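Local coordinates for protein HRI1 (Saccharomyces cerevisiae, PDB 3RBY) that is of unknown function and non-essential in yeast, but interacts with the protein HRR25 and may interact with SEC72, at residues A[195-200]-A[218-223]; A[23-28]-A[33-38]. All coordinates share one frame; numbering follows the deposited sequence.

Contact 1 (A[195-200]-A[218-223]); sequences IRLLEK and IPQSYE
With CG1 between its backbone N and carbonyl carbon (chi1 56°), I195 brings CD1 to CG2 of I218, which lies anti to that residue's own backbone N. The contact packs the loop 218-223, which follows strand 205-211, against one face of strand 192-199 in the seven-stranded antiparallel sheet of this beta-barrel protein. The two isoleucines slide past each other in opposite directions, with I195 CD1 3.7 Å from I218 CG2. Two residues further along, L197 and Q220 cross at about a right angle, and L197 CD1 rests on the aliphatic part of Q220, 3.8 Å from Q220 CB. No hydrogen bond joins the two segments; two side chains of the loop, Q220 and Y222, bond weakly to its own backbone. Q220, bent at chi2 (145°), makes its weak bond from NE2 to I218 O. The Y222 side chain packs on I177 of strand 176-183 and on V170 and V172 of strand 166-173, so the loop spans more than one strand. Its hydroxyl makes a weak hydrogen bond to the backbone, Y222 OH lying 2.8 Å from P219 O, and the same hydroxyl oxygen is 4.3 Å from L197 CD1.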
loop_
_atom_site.group_PDB
_atom_site.type_symbol
_atom_site.label_atom_id
_atom_site.label_comp_id
_atom_site.label_asym_id
_atom_site.label_seq_id
_atom_site.Cartn_x
_atom_site.Cartn_y
_atom_site.Cartn_z
ATOM N N ILE A 195 13.225 -1.267 -19.058
ATOM C CA ILE A 195 11.884 -0.894 -19.462
ATOM C C ILE A 195 10.876 -1.379 -18.435
ATOM O O ILE A 195 11.071 -2.426 -17.786
ATOM C CB ILE A 195 11.522 -1.483 -20.815
ATOM C CG1 ILE A 195 11.695 -2.997 -20.771
ATOM C CG2 ILE A 195 12.403 -0.882 -21.899
ATOM C CD1 ILE A 195 10.878 -3.728 -21.824
ATOM N N ARG A 196 9.823 -0.588 -18.272
ATOM C CA ARG A 196 8.649 -1.000 -17.536
ATOM C C ARG A 196 7.505 -0.769 -18.501
ATOM O O ARG A 196 7.273 0.357 -18.947
ATOM C CB ARG A 196 8.463 -0.163 -16.282
ATOM C CG ARG A 196 8.441 -0.980 -15.019
ATOM C CD ARG A 196 7.272 -0.620 -14.150
ATOM N NE ARG A 196 7.529 0.566 -13.355
ATOM C CZ ARG A 196 8.284 0.625 -12.254
ATOM N NH1 ARG A 196 8.407 1.784 -11.626
ATOM N NH2 ARG A 196 8.915 -0.435 -11.771
ATOM N N LEU A 197 6.831 -1.848 -18.867
ATOM C CA LEU A 197 5.826 -1.791 -19.908
ATOM C C LEU A 197 4.513 -2.265 -19.311
ATOM O O LEU A 197 4.506 -3.191 -18.497
ATOM C CB LEU A 197 6.228 -2.731 -21.038
ATOM C CG LEU A 197 6.505 -2.231 -22.449
ATOM C CD1 LEU A 197 6.667 -3.453 -23.334
ATOM C CD2 LEU A 197 5.384 -1.324 -22.975
ATOM N N LEU A 198 3.407 -1.641 -19.709
ATOM C CA LEU A 198 2.101 -2.033 -19.202
ATOM C C LEU A 198 1.160 -2.288 -20.364
ATOM O O LEU A 198 0.974 -1.413 -21.224
ATOM C CB LEU A 198 1.538 -0.945 -18.277
ATOM C CG LEU A 198 0.144 -1.132 -17.655
ATOM C CD1 LEU A 198 0.125 -2.299 -16.676
ATOM C CD2 LEU A 198 -0.305 0.161 -16.954
ATOM N N GLU A 199 0.585 -3.488 -20.412
ATOM C CA GLU A 199 -0.468 -3.774 -21.387
ATOM C C GLU A 199 -1.815 -3.365 -20.791
ATOM O O GLU A 199 -2.317 -3.999 -19.858
ATOM C CB GLU A 199 -0.487 -5.244 -21.820
ATOM C CG GLU A 199 -1.732 -5.596 -22.651
ATOM C CD GLU A 199 -1.760 -7.048 -23.131
ATOM O OE1 GLU A 199 -2.865 -7.655 -23.178
ATOM O OE2 GLU A 199 -0.680 -7.583 -23.473
ATOM N N LYS A 200 -2.369 -2.286 -21.336
ATOM C CA LYS A 200 -3.622 -1.691 -20.889
ATOM C C LYS A 200 -4.810 -2.530 -21.340
ATOM O O LYS A 200 -4.707 -3.283 -22.316
ATOM C CB LYS A 200 -3.769 -0.286 -21.500
ATOM C CG LYS A 200 -2.684 0.706 -21.129
ATOM C CD LYS A 200 -2.847 1.192 -19.701
ATOM C CE LYS A 200 -2.552 2.677 -19.582
ATOM N NZ LYS A 200 -3.611 3.504 -20.228
ATOM N N ILE A 218 14.903 -4.945 -26.932
ATOM C CA ILE A 218 14.166 -5.700 -25.929
ATOM C C ILE A 218 12.770 -6.044 -26.427
ATOM O O ILE A 218 11.993 -5.151 -26.793
ATOM C CB ILE A 218 14.033 -4.918 -24.634
ATOM C CG1 ILE A 218 15.396 -4.342 -24.243
ATOM C CG2 ILE A 218 13.470 -5.809 -23.557
ATOM C CD1 ILE A 218 15.446 -3.788 -22.831
ATOM N N PRO A 219 12.440 -7.341 -26.445
ATOM C CA PRO A 219 11.144 -7.774 -26.992
ATOM C C PRO A 219 9.996 -7.163 -26.167
ATOM O O PRO A 219 10.118 -7.042 -24.940
ATOM C CB PRO A 219 11.192 -9.302 -26.856
ATOM C CG PRO A 219 12.677 -9.639 -26.679
ATOM C CD PRO A 219 13.236 -8.465 -25.918
ATOM N N GLN A 220 8.919 -6.764 -26.843
ATOM C CA GLN A 220 7.838 -6.005 -26.224
ATOM C C GLN A 220 6.493 -6.705 -26.421
ATOM O O GLN A 220 5.449 -6.186 -26.026
ATOM C CB GLN A 220 7.770 -4.580 -26.831
ATOM C CG GLN A 220 8.935 -3.647 -26.456
ATOM C CD GLN A 220 9.324 -2.686 -27.592
ATOM O OE1 GLN A 220 8.462 -2.192 -28.345
ATOM N NE2 GLN A 220 10.629 -2.419 -27.716
ATOM N N SER A 221 6.517 -7.871 -27.056
ATOM C CA SER A 221 5.302 -8.640 -27.306
ATOM C C SER A 221 5.587 -10.113 -27.037
ATOM O O SER A 221 6.624 -10.638 -27.463
ATOM C CB SER A 221 4.839 -8.459 -28.755
ATOM O OG SER A 221 3.851 -9.417 -29.116
ATOM N N TYR A 222 4.673 -10.788 -26.350
ATOM C CA TYR A 222 4.945 -12.145 -25.890
ATOM C C TYR A 222 3.864 -13.101 -26.359
ATOM O O TYR A 222 3.717 -14.213 -25.842
ATOM C CB TYR A 222 5.108 -12.125 -24.377
ATOM C CG TYR A 222 5.893 -10.899 -23.985
ATOM C CD1 TYR A 222 5.251 -9.747 -23.562
ATOM C CD2 TYR A 222 7.273 -10.863 -24.135
ATOM C CE1 TYR A 222 5.965 -8.611 -23.245
ATOM C CE2 TYR A 222 7.995 -9.738 -23.824
ATOM C CZ TYR A 222 7.340 -8.611 -23.379
ATOM O OH TYR A 222 8.072 -7.480 -23.062
ATOM N N GLU A 223 3.139 -12.655 -27.381
ATOM C CA GLU A 223 2.127 -13.469 -28.034
ATOM C C GLU A 223 2.735 -14.569 -28.902
ATOM O O GLU A 223 3.758 -14.369 -29.577
ATOM C CB GLU A 223 1.190 -12.589 -28.877
ATOM C CG GLU A 223 0.330 -11.647 -28.039
ATOM C CD GLU A 223 -0.277 -12.342 -26.816
ATOM O OE1 GLU A 223 -1.263 -13.100 -26.964
ATOM O OE2 GLU A 223 0.243 -12.132 -25.696
#

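Contact 2 (A[23-28]-A[33-38]); sequences TLSSVS and YISLRP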
loop_
_atom_site.group_PDB
_atom_site.type_symbol
_atom_site.label_atom_id
_atom_site.label_comp_id
_atom_site.label_asym_id
_atom_site.label_seq_id
_atom_site.Cartn_x
_atom_site.Cartn_y
_atom_site.Cartn_z
ATOM N N THR A 23 9.025 1.637 -6.904
ATOM C CA THR A 23 9.638 0.333 -7.024
ATOM C C THR A 23 8.608 -0.797 -7.176
ATOM O O THR A 23 7.639 -0.903 -6.404
ATOM C CB THR A 23 10.522 0.048 -5.808
ATOM O OG1 THR A 23 11.657 0.910 -5.856
ATOM C CG2 THR A 23 10.992 -1.432 -5.792
ATOM N N LEU A 24 8.845 -1.653 -8.163
ATOM C CA LEU A 24 8.070 -2.867 -8.356
ATOM C C LEU A 24 9.067 -4.017 -8.430
ATOM O O LEU A 24 10.069 -3.926 -9.155
ATOM C CB LEU A 24 7.261 -2.799 -9.661
ATOM C CG LEU A 24 5.965 -1.971 -9.698
ATOM C CD1 LEU A 24 5.323 -1.984 -11.072
ATOM C CD2 LEU A 24 4.958 -2.469 -8.675
ATOM N N SER A 25 8.809 -5.092 -7.686
ATOM C CA SER A 25 9.588 -6.326 -7.843
ATOM C C SER A 25 8.746 -7.407 -8.504
ATOM O O SER A 25 7.640 -7.715 -8.043
ATOM C CB SER A 25 10.127 -6.819 -6.504
ATOM O OG SER A 25 11.100 -5.925 -5.968
ATOM N N SER A 26 9.265 -7.966 -9.597
ATOM C CA SER A 26 8.598 -9.057 -10.293
ATOM C C SER A 26 9.268 -10.395 -9.976
ATOM O O SER A 26 10.473 -10.576 -10.219
ATOM C CB SER A 26 8.616 -8.834 -11.812
ATOM O OG SER A 26 8.188 -7.531 -12.157
ATOM N N VAL A 27 8.488 -11.339 -9.455
ATOM C CA VAL A 27 8.998 -12.689 -9.254
ATOM C C VAL A 27 8.167 -13.666 -10.084
ATOM O O VAL A 27 6.974 -13.859 -9.828
ATOM C CB VAL A 27 8.994 -13.089 -7.770
ATOM C CG1 VAL A 27 9.608 -14.489 -7.595
ATOM C CG2 VAL A 27 9.770 -12.063 -6.945
ATOM N N SER A 28 8.796 -14.275 -11.088
ATOM C CA SER A 28 8.077 -15.201 -11.946
ATOM C C SER A 28 7.737 -16.469 -11.169
ATOM O O SER A 28 8.313 -16.728 -10.110
ATOM C CB SER A 28 8.896 -15.561 -13.188
ATOM O OG SER A 28 10.040 -16.325 -12.841
ATOM N N TYR A 33 13.641 -13.143 -11.031
ATOM C CA TYR A 33 13.254 -11.886 -10.388
ATOM C C TYR A 33 13.977 -10.655 -10.958
ATOM O O TYR A 33 15.153 -10.736 -11.345
ATOM C CB TYR A 33 13.502 -11.977 -8.875
ATOM C CG TYR A 33 14.968 -12.101 -8.527
ATOM C CD1 TYR A 33 15.748 -10.970 -8.326
ATOM C CD2 TYR A 33 15.581 -13.352 -8.412
ATOM C CE1 TYR A 33 17.094 -11.069 -8.010
ATOM C CE2 TYR A 33 16.937 -13.462 -8.095
ATOM C CZ TYR A 33 17.684 -12.314 -7.900
ATOM O OH TYR A 33 19.025 -12.403 -7.588
ATOM N N ILE A 34 13.261 -9.528 -11.002
ATOM C CA ILE A 34 13.839 -8.215 -11.313
ATOM C C ILE A 34 13.202 -7.159 -10.404
ATOM O O ILE A 34 12.031 -7.276 -10.028
ATOM C CB ILE A 34 13.605 -7.830 -12.783
ATOM C CG1 ILE A 34 14.279 -6.498 -13.121
ATOM C CG2 ILE A 34 12.128 -7.751 -13.077
ATOM C CD1 ILE A 34 14.472 -6.302 -14.611
ATOM N N SER A 35 13.972 -6.142 -10.039
ATOM C CA SER A 35 13.453 -5.056 -9.224
ATOM C C SER A 35 13.960 -3.715 -9.761
ATOM O O SER A 35 15.160 -3.437 -9.690
ATOM C CB SER A 35 13.851 -5.244 -7.751
ATOM O OG SER A 35 13.199 -4.305 -6.907
ATOM N N LEU A 36 13.055 -2.904 -10.324
ATOM C CA LEU A 36 13.410 -1.583 -10.858
ATOM C C LEU A 36 12.964 -0.521 -9.862
ATOM O O LEU A 36 11.828 -0.574 -9.365
ATOM C CB LEU A 36 12.772 -1.344 -12.228
ATOM C CG LEU A 36 13.178 -2.380 -13.278
ATOM C CD1 LEU A 36 12.559 -2.076 -14.651
ATOM C CD2 LEU A 36 14.706 -2.466 -13.366
ATOM N N ARG A 37 13.853 0.423 -9.541
ATOM C CA ARG A 37 13.564 1.396 -8.472
ATOM C C ARG A 37 13.723 2.857 -8.913
ATOM O O ARG A 37 14.475 3.624 -8.309
ATOM C CB ARG A 37 14.400 1.068 -7.224
ATOM C CG ARG A 37 14.350 -0.455 -6.893
ATOM C CD ARG A 37 14.814 -0.843 -5.482
ATOM N NE ARG A 37 14.441 -2.229 -5.208
ATOM C CZ ARG A 37 14.608 -2.873 -4.055
ATOM N NH1 ARG A 37 15.168 -2.269 -3.017
ATOM N NH2 ARG A 37 14.197 -4.136 -3.941
ATOM N N PRO A 38 12.987 3.251 -9.962
ATOM C CA PRO A 38 13.101 4.623 -10.485
ATOM C C PRO A 38 12.654 5.626 -9.428
ATOM O O PRO A 38 11.666 5.360 -8.744
ATOM C CB PRO A 38 12.120 4.628 -11.665
ATOM C CG PRO A 38 11.092 3.591 -11.290
ATOM C CD PRO A 38 11.823 2.532 -10.508
#
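S25 and S35 face each other as a non-hydrogen-bonded pair in the antiparallel hairpin of strands 24-27 and 33-38, and their hydroxyls share a hydrogen bond, S25 OG to S35 OG 2.8 Å. Among the backbone bonds, those of the S26-I34 pair are the shorter, with S26 N to I34 O at 2.9 Å; the L24-L36 pair is bonded weakly in each direction. CA-H...O contacts fill in between, among them Y33 CA to S26 O at 3.1 Å.

The charged group is R37. Its chain is extended from CG to NE, and R37 NE (3.0 Å) and NH2 both reach S35 OG, which lies in the guanidinium plane at its edge. NH1 forms a salt bridge with E128. With an alanine in place of R37, E128 is likely to lose this salt bridge, and S35 OG to keep only S25 among its hairpin partners. T23 crosses the R37 chain, T23 CG2 lying 3.6 Å from R37 NE, while T23 OG1 bonds to T21.

Apolar packing is lighter. V27 CG2 lies 4.2 Å from Y33 CB. On the face of S26 and I34, S26 CB meets I34 CG2 at 3.9 Å, and S26 OG bonds to Q178.

One hydroxyl oxygen, S35 OG, thus gathers a serine and two guanidinium nitrogens, an arrangement likely to fix the rotation of the S35 side chain and the turn of the guanidinium, whose NH1 is bound to E128.

In the fold
Both contacts are buried, but the centre of contact 2 lies about 2 Å from the centre of the chain, that of contact 1 about 15 Å, with a partly exposed edge at Q220. Contact 2 pairs adjacent strands of the ten-stranded sheet through backbone and side-chain hydrogen bonds; contact 1 lays a loop over a strand of the seven-stranded sheet without any. They hold different elements, yet touch where the sheets meet. R196 NH1 lies 3.3 Å from P38 CG; its guanidinium bonds to F22 O and Q178 OE1, and Q178 NE2 in turn bonds to S26 OG and L24 O. Strand 192-199 therefore carries the loop on one face and the hairpin on the other.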